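Local coordinates for protein alpha-glucosidase (Bacteroides thetaiotaomicron, PDB 5XFM) that hydrolyses beta-L-arabinopyranosides and alpha-galactosides as a bifunctional glycosidase of glycoside hydrolase family 97, at residues A[69-74]-A[102-107]; A[153-158]-A[178-183]; A[360-365]-A[398-403]; A[511-516]-A[607-612]. The protein carries 1 engineered substitution. One frame throughout, in Å; residues are numbered along the deposited sequence.

Contact 1 of 4, residues A[69-74]-A[102-107]; sequences KLTGHS and HLENEQ
Lys69 and Glu104 form an antiparallel hydrogen-bonded pair, Lys69 N giving to Glu104 O at 2.8 Å and Glu104 N returning to Lys69 O at 2.9 Å. Further along, Thr71 N reaches His102 O at 2.8 Å, and His102 N binds Gly72 O. Two side chains add to this backbone ladder. With chi1 at 54°, Thr71 OG1 stays beside its own backbone N, and both donate to His102 O; the hydroxyl, 3.0 Å from that oxygen, stands well above the carbonyl plane. His102 ND1 makes a weak bond to Gly72 O at 3.4 Å, the oxygen lying in plane at the ring edge.

Apolar contact is divided between the faces. Leu70 CD1 meets Leu103 CD2 obliquely at 3.7 Å, on the face where Leu103 also packs against Val113. On the face bearing Glu104, the methyl CG2 of Thr71 rests 3.8 Å from Glu104 CB, the two side chains nearly perpendicular.

The contact pairs the open end of the hairpin of strands 69-83 and 91-104, far from its turn, the first of these an outermost strand of its sheet. Because most of its bonds are made by main-chain atoms, pairing here probably depends chiefly on the backbone, with Thr71 adding a side-chain clasp.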
# COMPACT_ATOMS: atom_id res chain seq x y z
N LYS A 69 11.92 -34.39 -2.99
CA LYS A 69 13.33 -34.51 -3.32
C LYS A 69 13.75 -33.26 -4.07
O LYS A 69 12.98 -32.71 -4.85
CB LYS A 69 13.61 -35.75 -4.18
CG LYS A 69 13.02 -37.04 -3.67
CD LYS A 69 13.13 -38.14 -4.72
CE LYS A 69 12.66 -39.48 -4.18
NZ LYS A 69 13.57 -40.00 -3.12
N LEU A 70 14.96 -32.79 -3.78
CA LEU A 70 15.57 -31.73 -4.57
C LEU A 70 16.42 -32.41 -5.63
O LEU A 70 17.54 -32.84 -5.36
CB LEU A 70 16.42 -30.82 -3.69
CG LEU A 70 17.14 -29.63 -4.34
CD1 LEU A 70 16.14 -28.61 -4.84
CD2 LEU A 70 18.14 -29.00 -3.39
N THR A 71 15.88 -32.51 -6.84
CA THR A 71 16.54 -33.24 -7.93
C THR A 71 17.71 -32.47 -8.53
O THR A 71 18.62 -33.06 -9.12
CB THR A 71 15.53 -33.60 -9.04
OG1 THR A 71 14.87 -32.41 -9.47
CG2 THR A 71 14.49 -34.56 -8.51
N GLY A 72 17.67 -31.14 -8.43
CA GLY A 72 18.74 -30.32 -8.95
C GLY A 72 18.46 -28.85 -8.74
O GLY A 72 17.34 -28.47 -8.41
N HIS A 73 19.46 -28.02 -8.96
CA HIS A 73 19.28 -26.58 -8.81
C HIS A 73 20.19 -25.78 -9.73
O HIS A 73 21.19 -26.28 -10.24
CB HIS A 73 19.51 -26.18 -7.35
CG HIS A 73 20.92 -26.31 -6.89
ND1 HIS A 73 21.84 -25.28 -6.96
CD2 HIS A 73 21.58 -27.36 -6.34
CE1 HIS A 73 23.00 -25.69 -6.48
NE2 HIS A 73 22.87 -26.95 -6.09
N SER A 74 19.82 -24.52 -9.95
CA SER A 74 20.59 -23.62 -10.79
C SER A 74 20.68 -22.24 -10.15
O SER A 74 19.86 -21.87 -9.33
CB SER A 74 19.97 -23.53 -12.18
OG SER A 74 18.71 -22.90 -12.14
N HIS A 102 14.62 -27.46 -8.16
CA HIS A 102 13.75 -28.42 -8.82
C HIS A 102 13.36 -29.53 -7.86
O HIS A 102 14.20 -30.33 -7.45
CB HIS A 102 14.41 -28.98 -10.08
CG HIS A 102 14.67 -27.96 -11.13
ND1 HIS A 102 15.82 -27.20 -11.17
CD2 HIS A 102 13.93 -27.57 -12.20
CE1 HIS A 102 15.77 -26.38 -12.21
NE2 HIS A 102 14.64 -26.59 -12.85
N LEU A 103 12.07 -29.57 -7.52
CA LEU A 103 11.56 -30.51 -6.54
C LEU A 103 10.70 -31.58 -7.18
O LEU A 103 10.09 -31.37 -8.23
CB LEU A 103 10.72 -29.79 -5.47
CG LEU A 103 11.35 -28.61 -4.74
CD1 LEU A 103 10.33 -28.01 -3.77
CD2 LEU A 103 12.59 -29.05 -4.00
N GLU A 104 10.64 -32.74 -6.53
CA GLU A 104 9.84 -33.86 -6.99
C GLU A 104 9.17 -34.54 -5.80
O GLU A 104 9.80 -34.69 -4.75
CB GLU A 104 10.73 -34.85 -7.76
CG GLU A 104 10.02 -35.69 -8.79
CD GLU A 104 10.99 -36.47 -9.66
OE1 GLU A 104 11.75 -35.84 -10.43
OE2 GLU A 104 10.99 -37.72 -9.57
N ASN A 105 7.90 -34.93 -5.94
CA ASN A 105 7.26 -35.71 -4.89
C ASN A 105 7.44 -37.20 -5.13
O ASN A 105 8.03 -37.59 -6.13
CB ASN A 105 5.76 -35.37 -4.75
CG ASN A 105 4.95 -35.72 -5.99
OD1 ASN A 105 5.44 -36.33 -6.94
ND2 ASN A 105 3.67 -35.35 -5.97
N GLU A 106 6.91 -38.02 -4.23
CA GLU A 106 7.12 -39.46 -4.28
C GLU A 106 6.50 -40.08 -5.52
O GLU A 106 6.94 -41.14 -5.97
CB GLU A 106 6.52 -40.13 -3.04
CG GLU A 106 7.30 -39.89 -1.75
CD GLU A 106 6.58 -40.41 -0.52
OE1 GLU A 106 5.34 -40.27 -0.45
OE2 GLU A 106 7.25 -40.97 0.37
N GLN A 107 5.51 -39.40 -6.09
CA GLN A 107 4.85 -39.90 -7.29
C GLN A 107 5.61 -39.48 -8.55
O GLN A 107 5.26 -39.88 -9.66
CB GLN A 107 3.40 -39.40 -7.36
CG GLN A 107 2.48 -39.94 -6.27
CD GLN A 107 2.73 -39.30 -4.92
OE1 GLN A 107 3.25 -38.18 -4.83
NE2 GLN A 107 2.38 -40.00 -3.85

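Contact 2 of 4, residues A[153-158]-A[178-183]; sequences TTFLCP and KADAPM
Thr153 OG1 lies between its backbone N and carbonyl carbon (chi1 52°), which turns it toward the carboxylate of Asp180, while a chi1 of -60° in Phe155 swings its ring, CG anti to the carbonyl carbon, under the corner at Ala179 and Asp180. The hydroxyl donates to Asp180 OD1 at 2.6 Å, meeting that oxygen nearly along its C-O axis. The same carboxylate runs side by side with the phenyl ring, their planes 64° apart, and brings OD2 to 3.2 Å from Phe155 CZ. Asp180 N sits 3.4 Å above the centre of one ring face, and Ala179 CB touches Phe155 CE2 at 3.7 Å.

In the backbone, Thr154 N binds Ala181 O at 2.9 Å and Ala181 N answers to Thr154 O. Asp180 and Ala181 both face Thr154, the pattern of a G1 beta bulge. A water bridges the strands, 2.6 Å from Thr154 OG1 and donating to Pro182 O; next to it the methyl of Thr154 packs against Met183 CG.

Strand 178-182 lies at one border of its antiparallel sheet, and strand 153-156 separates it from strand 197-200. From that strand Arg200 forms a salt bridge with Asp180 OD1, whereas OD2 is bonded by the hydroxyl of Tyr563, on strand 556-563 of the C-terminal sheet.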
# COMPACT_ATOMS: atom_id res chain seq x y z
N THR A 153 8.34 -9.89 18.25
CA THR A 153 7.05 -9.22 18.42
C THR A 153 6.47 -8.75 17.08
O THR A 153 7.16 -8.74 16.06
CB THR A 153 7.14 -8.03 19.40
OG1 THR A 153 8.19 -7.15 19.00
CG2 THR A 153 7.39 -8.53 20.81
N THR A 154 5.19 -8.37 17.08
CA THR A 154 4.47 -8.16 15.84
C THR A 154 3.74 -6.81 15.75
O THR A 154 3.31 -6.26 16.76
CB THR A 154 3.43 -9.28 15.62
OG1 THR A 154 2.28 -9.03 16.44
CG2 THR A 154 4.00 -10.64 15.99
N PHE A 155 3.59 -6.32 14.53
CA PHE A 155 2.82 -5.11 14.23
C PHE A 155 1.82 -5.45 13.13
O PHE A 155 2.09 -5.23 11.94
CB PHE A 155 3.74 -3.96 13.78
CG PHE A 155 4.77 -3.54 14.81
CD1 PHE A 155 5.84 -4.36 15.11
CD2 PHE A 155 4.68 -2.32 15.44
CE1 PHE A 155 6.79 -3.98 16.05
CE2 PHE A 155 5.63 -1.92 16.38
CZ PHE A 155 6.69 -2.76 16.68
N LEU A 156 0.68 -5.99 13.53
CA LEU A 156 -0.30 -6.56 12.60
C LEU A 156 -1.70 -5.96 12.72
O LEU A 156 -2.13 -5.55 13.80
CB LEU A 156 -0.40 -8.07 12.83
CG LEU A 156 0.91 -8.84 12.98
CD1 LEU A 156 0.68 -10.29 13.42
CD2 LEU A 156 1.66 -8.81 11.66
N CYS A 157 -2.41 -5.94 11.60
CA CYS A 157 -3.84 -5.65 11.62
C CYS A 157 -4.58 -6.88 11.10
O CYS A 157 -4.17 -7.50 10.11
CB CYS A 157 -4.18 -4.41 10.78
SG CYS A 157 -3.76 -4.56 9.03
N PRO A 158 -5.68 -7.24 11.77
CA PRO A 158 -6.36 -8.50 11.49
C PRO A 158 -7.21 -8.45 10.23
O PRO A 158 -7.62 -7.37 9.80
CB PRO A 158 -7.25 -8.67 12.71
CG PRO A 158 -7.64 -7.25 13.05
CD PRO A 158 -6.39 -6.45 12.80
N LYS A 178 -1.85 -3.44 16.36
CA LYS A 178 -1.27 -3.48 17.69
C LYS A 178 0.25 -3.45 17.58
O LYS A 178 0.84 -4.22 16.81
CB LYS A 178 -1.71 -4.74 18.46
CG LYS A 178 -3.19 -4.85 18.71
CD LYS A 178 -3.48 -5.96 19.72
CE LYS A 178 -3.23 -7.34 19.12
NZ LYS A 178 -3.41 -8.46 20.10
N ALA A 179 0.89 -2.54 18.30
CA ALA A 179 2.33 -2.39 18.18
C ALA A 179 3.05 -3.27 19.19
O ALA A 179 2.66 -3.35 20.35
CB ALA A 179 2.74 -0.93 18.38
N ASP A 180 4.11 -3.94 18.73
CA ASP A 180 4.91 -4.82 19.58
C ASP A 180 4.07 -5.81 20.37
O ASP A 180 4.30 -6.04 21.55
CB ASP A 180 5.78 -3.98 20.51
CG ASP A 180 7.13 -3.66 19.90
OD1 ASP A 180 7.83 -4.61 19.49
OD2 ASP A 180 7.48 -2.47 19.78
N ALA A 181 3.08 -6.39 19.70
CA ALA A 181 2.24 -7.42 20.29
C ALA A 181 3.01 -8.73 20.41
O ALA A 181 3.87 -9.03 19.59
CB ALA A 181 0.99 -7.62 19.46
N PRO A 182 2.71 -9.52 21.45
CA PRO A 182 3.29 -10.87 21.52
C PRO A 182 2.80 -11.71 20.34
O PRO A 182 1.69 -11.48 19.85
CB PRO A 182 2.77 -11.42 22.85
CG PRO A 182 2.23 -10.24 23.61
CD PRO A 182 1.83 -9.23 22.59
N MET A 183 3.63 -12.65 19.88
CA MET A 183 3.25 -13.54 18.80
C MET A 183 2.07 -14.42 19.19
O MET A 183 1.23 -14.77 18.36
CB MET A 183 4.43 -14.43 18.36
CG MET A 183 5.26 -13.83 17.24
SD MET A 183 6.49 -14.96 16.57
CE MET A 183 7.14 -15.71 18.07
O HOH W 1 0.87 -10.96 17.39

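Contact 3 of 4, residues A[360-365]-A[398-403]; sequences LWYSSS and KGIKVD
Trp361 and Asp403 meet through the indole edge: NE1 points close to the ring plane at Asp403 OD2, 3.3 Å away in a weak hydrogen bond, with ring and carboxylate planes 58° apart. The six-membered part of the indole also bears on the aspartate, CZ2 lying 3.5 Å from Asp403 CB. A chi1 of -170°, which sets CG opposite the backbone N, sends the indole toward the neighbouring strand, where the extended chain of Lys401 crosses it obliquely, CD 3.7 Å from Trp361 CD1. A glycine in place of Trp361 would probably take from Asp403 OD2 its indole partner and leave the aliphatic stem of Lys401 without the ring it packs on.

At the strand ends Asp403 O accepts twice from Ser364, from N at 2.9 Å and from OG at 3.0 Å. Close by, Ser364 CB presses on Val402 CG1 at 3.5 Å, tighter than ordinary carbon contact.

Apart from Ser364, which follows in the loop, these residues ride on two parallel strands, joined through helix 382-395 as a beta-alpha-beta unit of the family's TIM barrel. The ladder is regular: Lys401 O takes Tyr362 N at 2.7 Å, almost straight at 174°, and Tyr362 O in turn takes Asp403 N. On the opposite face from the indole, Tyr362 and Ile400 turn to helix 382-395, where both touch Leu392.

Farther out, Trp335 NE1 binds Trp361 O, and His433 packs on both Lys401 and Asp403. The Asp403 side chain lies about 5 Å from the calcium ion held by Glu174, Glu452 and Glu458.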
# COMPACT_ATOMS: atom_id res chain seq x y z
N LEU A 360 -14.46 10.78 -11.16
CA LEU A 360 -15.81 10.42 -10.74
C LEU A 360 -15.84 9.10 -9.96
O LEU A 360 -15.12 8.14 -10.30
CB LEU A 360 -16.75 10.34 -11.94
CG LEU A 360 -16.95 11.65 -12.70
CD1 LEU A 360 -18.00 11.49 -13.79
CD2 LEU A 360 -17.35 12.76 -11.73
N TRP A 361 -16.66 9.08 -8.91
CA TRP A 361 -16.88 7.92 -8.04
C TRP A 361 -17.81 6.90 -8.67
O TRP A 361 -18.87 7.24 -9.21
CB TRP A 361 -17.47 8.37 -6.69
CG TRP A 361 -17.52 7.31 -5.62
CD1 TRP A 361 -16.60 7.10 -4.63
CD2 TRP A 361 -18.56 6.33 -5.42
NE1 TRP A 361 -16.99 6.05 -3.83
CE2 TRP A 361 -18.19 5.56 -4.29
CE3 TRP A 361 -19.75 6.03 -6.07
CZ2 TRP A 361 -18.97 4.51 -3.81
CZ3 TRP A 361 -20.52 4.98 -5.60
CH2 TRP A 361 -20.13 4.24 -4.48
N TYR A 362 -17.40 5.63 -8.63
CA TYR A 362 -18.26 4.52 -9.01
C TYR A 362 -18.20 3.42 -7.97
O TYR A 362 -17.16 3.21 -7.35
CB TYR A 362 -17.85 3.96 -10.38
CG TYR A 362 -18.30 4.78 -11.56
CD1 TYR A 362 -17.62 5.93 -11.94
CD2 TYR A 362 -19.42 4.41 -12.31
CE1 TYR A 362 -18.03 6.69 -13.02
CE2 TYR A 362 -19.84 5.16 -13.39
CZ TYR A 362 -19.15 6.30 -13.74
OH TYR A 362 -19.56 7.05 -14.81
N SER A 363 -19.30 2.70 -7.78
CA SER A 363 -19.23 1.45 -7.03
C SER A 363 -18.83 0.34 -8.00
O SER A 363 -19.35 0.27 -9.12
CB SER A 363 -20.55 1.11 -6.34
OG SER A 363 -20.39 -0.03 -5.50
N SER A 364 -17.91 -0.51 -7.57
CA SER A 364 -17.59 -1.71 -8.33
C SER A 364 -18.78 -2.64 -8.26
O SER A 364 -18.95 -3.53 -9.09
CB SER A 364 -16.36 -2.40 -7.77
OG SER A 364 -16.69 -3.09 -6.58
N SER A 365 -19.60 -2.42 -7.24
CA SER A 365 -20.59 -3.40 -6.80
C SER A 365 -21.79 -3.54 -7.71
O SER A 365 -22.45 -2.56 -8.09
CB SER A 365 -21.04 -3.08 -5.37
OG SER A 365 -21.78 -1.88 -5.32
N LYS A 398 -10.99 12.41 -16.48
CA LYS A 398 -9.63 11.91 -16.45
C LYS A 398 -9.37 10.78 -15.47
O LYS A 398 -8.30 10.17 -15.49
CB LYS A 398 -8.67 13.07 -16.14
CG LYS A 398 -8.61 14.12 -17.22
CD LYS A 398 -8.32 13.47 -18.56
CE LYS A 398 -7.52 14.38 -19.47
NZ LYS A 398 -6.92 13.61 -20.60
N GLY A 399 -10.32 10.49 -14.59
CA GLY A 399 -10.12 9.44 -13.62
C GLY A 399 -11.38 8.91 -12.98
O GLY A 399 -12.43 9.57 -13.01
N ILE A 400 -11.30 7.70 -12.43
CA ILE A 400 -12.41 7.15 -11.67
C ILE A 400 -11.97 6.60 -10.32
O ILE A 400 -10.86 6.07 -10.17
CB ILE A 400 -13.15 6.04 -12.44
CG1 ILE A 400 -12.19 4.93 -12.87
CG2 ILE A 400 -13.86 6.62 -13.63
CD1 ILE A 400 -12.90 3.72 -13.43
N LYS A 401 -12.85 6.74 -9.34
CA LYS A 401 -12.65 6.15 -8.03
C LYS A 401 -13.66 5.03 -7.83
O LYS A 401 -14.87 5.28 -7.75
CB LYS A 401 -12.79 7.22 -6.94
CG LYS A 401 -12.74 6.68 -5.51
CD LYS A 401 -12.95 7.79 -4.50
CE LYS A 401 -13.03 7.24 -3.09
NZ LYS A 401 -13.27 8.30 -2.08
N VAL A 402 -13.17 3.79 -7.75
CA VAL A 402 -14.04 2.61 -7.70
C VAL A 402 -14.02 1.93 -6.33
O VAL A 402 -12.95 1.56 -5.83
CB VAL A 402 -13.64 1.57 -8.77
CG1 VAL A 402 -14.65 0.45 -8.81
CG2 VAL A 402 -13.51 2.24 -10.15
N ASP A 403 -15.20 1.72 -5.76
CA ASP A 403 -15.32 1.39 -4.34
C ASP A 403 -16.02 0.05 -4.07
O ASP A 403 -16.63 -0.53 -4.97
CB ASP A 403 -16.07 2.51 -3.61
CG ASP A 403 -15.56 2.73 -2.20
OD1 ASP A 403 -15.09 1.74 -1.58
OD2 ASP A 403 -15.62 3.88 -1.72

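Contact 4 of 4, residues A[511-516]-A[607-612]; sequences TDVFQL and YKDDKK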
# COMPACT_ATOMS: atom_id res chain seq x y z
N THR A 511 -1.25 18.87 15.10
CA THR A 511 -1.00 20.25 14.68
C THR A 511 -1.03 20.44 13.16
O THR A 511 -1.00 19.47 12.40
CB THR A 511 0.34 20.74 15.22
OG1 THR A 511 1.40 19.99 14.63
CG2 THR A 511 0.38 20.57 16.73
N ASP A 512 -1.09 21.70 12.74
CA ASP A 512 -1.09 22.02 11.32
C ASP A 512 0.18 21.52 10.66
O ASP A 512 0.14 20.95 9.57
CB ASP A 512 -1.24 23.53 11.10
CG ASP A 512 -2.57 24.07 11.59
OD1 ASP A 512 -3.41 23.26 12.03
OD2 ASP A 512 -2.78 25.30 11.51
N VAL A 513 1.31 21.72 11.32
CA VAL A 513 2.59 21.31 10.75
C VAL A 513 2.67 19.79 10.67
O VAL A 513 3.24 19.24 9.73
CB VAL A 513 3.78 21.89 11.55
CG1 VAL A 513 5.09 21.38 10.98
CG2 VAL A 513 3.77 23.40 11.47
N PHE A 514 2.09 19.10 11.65
CA PHE A 514 1.89 17.65 11.57
C PHE A 514 1.20 17.29 10.25
O PHE A 514 1.66 16.42 9.51
CB PHE A 514 1.07 17.15 12.76
CG PHE A 514 0.78 15.66 12.73
CD1 PHE A 514 -0.23 15.14 11.92
CD2 PHE A 514 1.51 14.79 13.52
CE1 PHE A 514 -0.48 13.79 11.89
CE2 PHE A 514 1.25 13.42 13.50
CZ PHE A 514 0.26 12.92 12.68
N GLN A 515 0.09 17.95 9.98
CA GLN A 515 -0.69 17.71 8.77
C GLN A 515 0.09 17.96 7.50
O GLN A 515 -0.03 17.20 6.54
CB GLN A 515 -1.97 18.56 8.78
CG GLN A 515 -2.92 18.23 9.91
CD GLN A 515 -3.46 16.81 9.77
OE1 GLN A 515 -3.88 16.40 8.69
NE2 GLN A 515 -3.47 16.07 10.87
N LEU A 516 0.84 19.06 7.47
CA LEU A 516 1.68 19.40 6.33
C LEU A 516 2.74 18.32 6.10
O LEU A 516 2.96 17.86 4.98
CB LEU A 516 2.31 20.79 6.53
CG LEU A 516 1.35 21.97 6.74
CD1 LEU A 516 2.10 23.29 6.82
CD2 LEU A 516 0.26 22.06 5.68
N TYR A 607 9.38 24.55 8.65
CA TYR A 607 8.03 24.57 9.17
C TYR A 607 8.05 23.88 10.52
O TYR A 607 8.50 22.74 10.63
CB TYR A 607 7.05 23.88 8.23
CG TYR A 607 6.89 24.57 6.89
CD1 TYR A 607 7.84 24.42 5.89
CD2 TYR A 607 5.79 25.38 6.64
CE1 TYR A 607 7.70 25.06 4.68
CE2 TYR A 607 5.64 26.02 5.43
CZ TYR A 607 6.59 25.86 4.45
OH TYR A 607 6.44 26.50 3.24
N LYS A 608 7.57 24.58 11.54
CA LYS A 608 7.69 24.10 12.90
C LYS A 608 6.46 24.49 13.72
O LYS A 608 5.77 25.45 13.38
CB LYS A 608 8.99 24.66 13.49
CG LYS A 608 9.09 24.83 14.99
CD LYS A 608 10.33 25.64 15.33
CE LYS A 608 10.53 25.74 16.83
NZ LYS A 608 11.78 26.49 17.15
N ASP A 609 6.18 23.77 14.81
CA ASP A 609 5.14 24.20 15.73
C ASP A 609 5.74 25.26 16.63
O ASP A 609 6.82 25.06 17.17
CB ASP A 609 4.62 23.03 16.58
CG ASP A 609 4.18 21.83 15.76
OD1 ASP A 609 3.40 22.00 14.79
OD2 ASP A 609 4.60 20.69 16.08
N ASP A 610 5.05 26.38 16.81
CA ASP A 610 5.57 27.34 17.78
C ASP A 610 5.24 26.78 19.15
O ASP A 610 4.44 25.85 19.26
CB ASP A 610 5.02 28.76 17.55
CG ASP A 610 3.51 28.88 17.78
OD1 ASP A 610 2.89 27.96 18.36
OD2 ASP A 610 2.95 29.92 17.37
N LYS A 611 5.84 27.34 20.19
CA LYS A 611 5.67 26.82 21.55
C LYS A 611 4.20 26.69 21.96
O LYS A 611 3.88 25.92 22.87
CB LYS A 611 6.46 27.69 22.54
CG LYS A 611 7.95 27.67 22.23
CD LYS A 611 8.78 27.26 23.44
CE LYS A 611 9.84 26.24 23.01
NZ LYS A 611 10.87 26.00 24.05
N LYS A 612 3.32 27.44 21.30
CA LYS A 612 1.89 27.39 21.56
C LYS A 612 1.21 26.36 20.66
O LYS A 612 0.03 26.06 20.84
CB LYS A 612 1.28 28.77 21.36
CG LYS A 612 0.78 29.43 22.65
CD LYS A 612 -0.14 30.60 22.36
CE LYS A 612 0.67 31.85 22.04
NZ LYS A 612 1.40 32.36 23.25
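Val513, in the first turn of helix 512-516, faces Lys608 of strand 607-609 with their CA atoms 6.2 Å apart, the two axes running 143° from each other and approaching to 7.9 Å. The valine methyls lie along the strand backbone: CG1, anti to the backbone nitrogen (chi1 176°), lies 3.7 Å from Tyr607 O, and CG2 reaches Lys608 O at 3.4 Å. One turn on, Leu516 CD1 meets Tyr607 CD2 at 4.2 Å.

The polar link lies at the start of the helix. Thr511 and Asp609 extend their side chains from opposite directions, and Thr511 OG1 donates to Asp609 OD1 at 2.8 Å from above the carboxylate plane, 37° out of it. That same hydroxyl oxygen accepts from Phe514 N at 3.2 Å, so Thr511 is an N-cap whose side chain both closes the helix and ties it to the strand. A valine in place of Thr511 would probably leave Phe514 N without its cap and Asp609 OD1 without the hydroxyl that grips it. Helix 512-521 belongs to the TIM-barrel part of the chain and strand 603-609 to the C-terminal beta domain, which makes the contact part of the seam between them.

Asp609 has a second partner, its OD2 accepting from Gly637 N on the adjoining strand 636-641. Pro615, at the beginning of strand 615-621, packs on Val513. From the barrel side, Phe546 of helix 541-549 touches Leu516 and sets its ring edge-to-face with that of Tyr607.

How the contacts relate
The four contacts follow one another along the chain without interleaving. Contacts 1 and 2 belong to the same nine-stranded antiparallel sheet of the N-terminal region and lie at its two borders, their centres about 36 Å apart. Contact 3 joins two neighbouring strands of the barrel's parallel sheet, about 33 Å between centres from contact 2 and on the other side of the chain's centre. Contact 4 bridges the barrel and the C-terminal beta domain, its centre about 34 Å from that of contact 3 and about 60 Å from that of contact 1. None touches another. Together they sample sheet edge, barrel core and domain seam, with contact 3 the one beside the calcium ion.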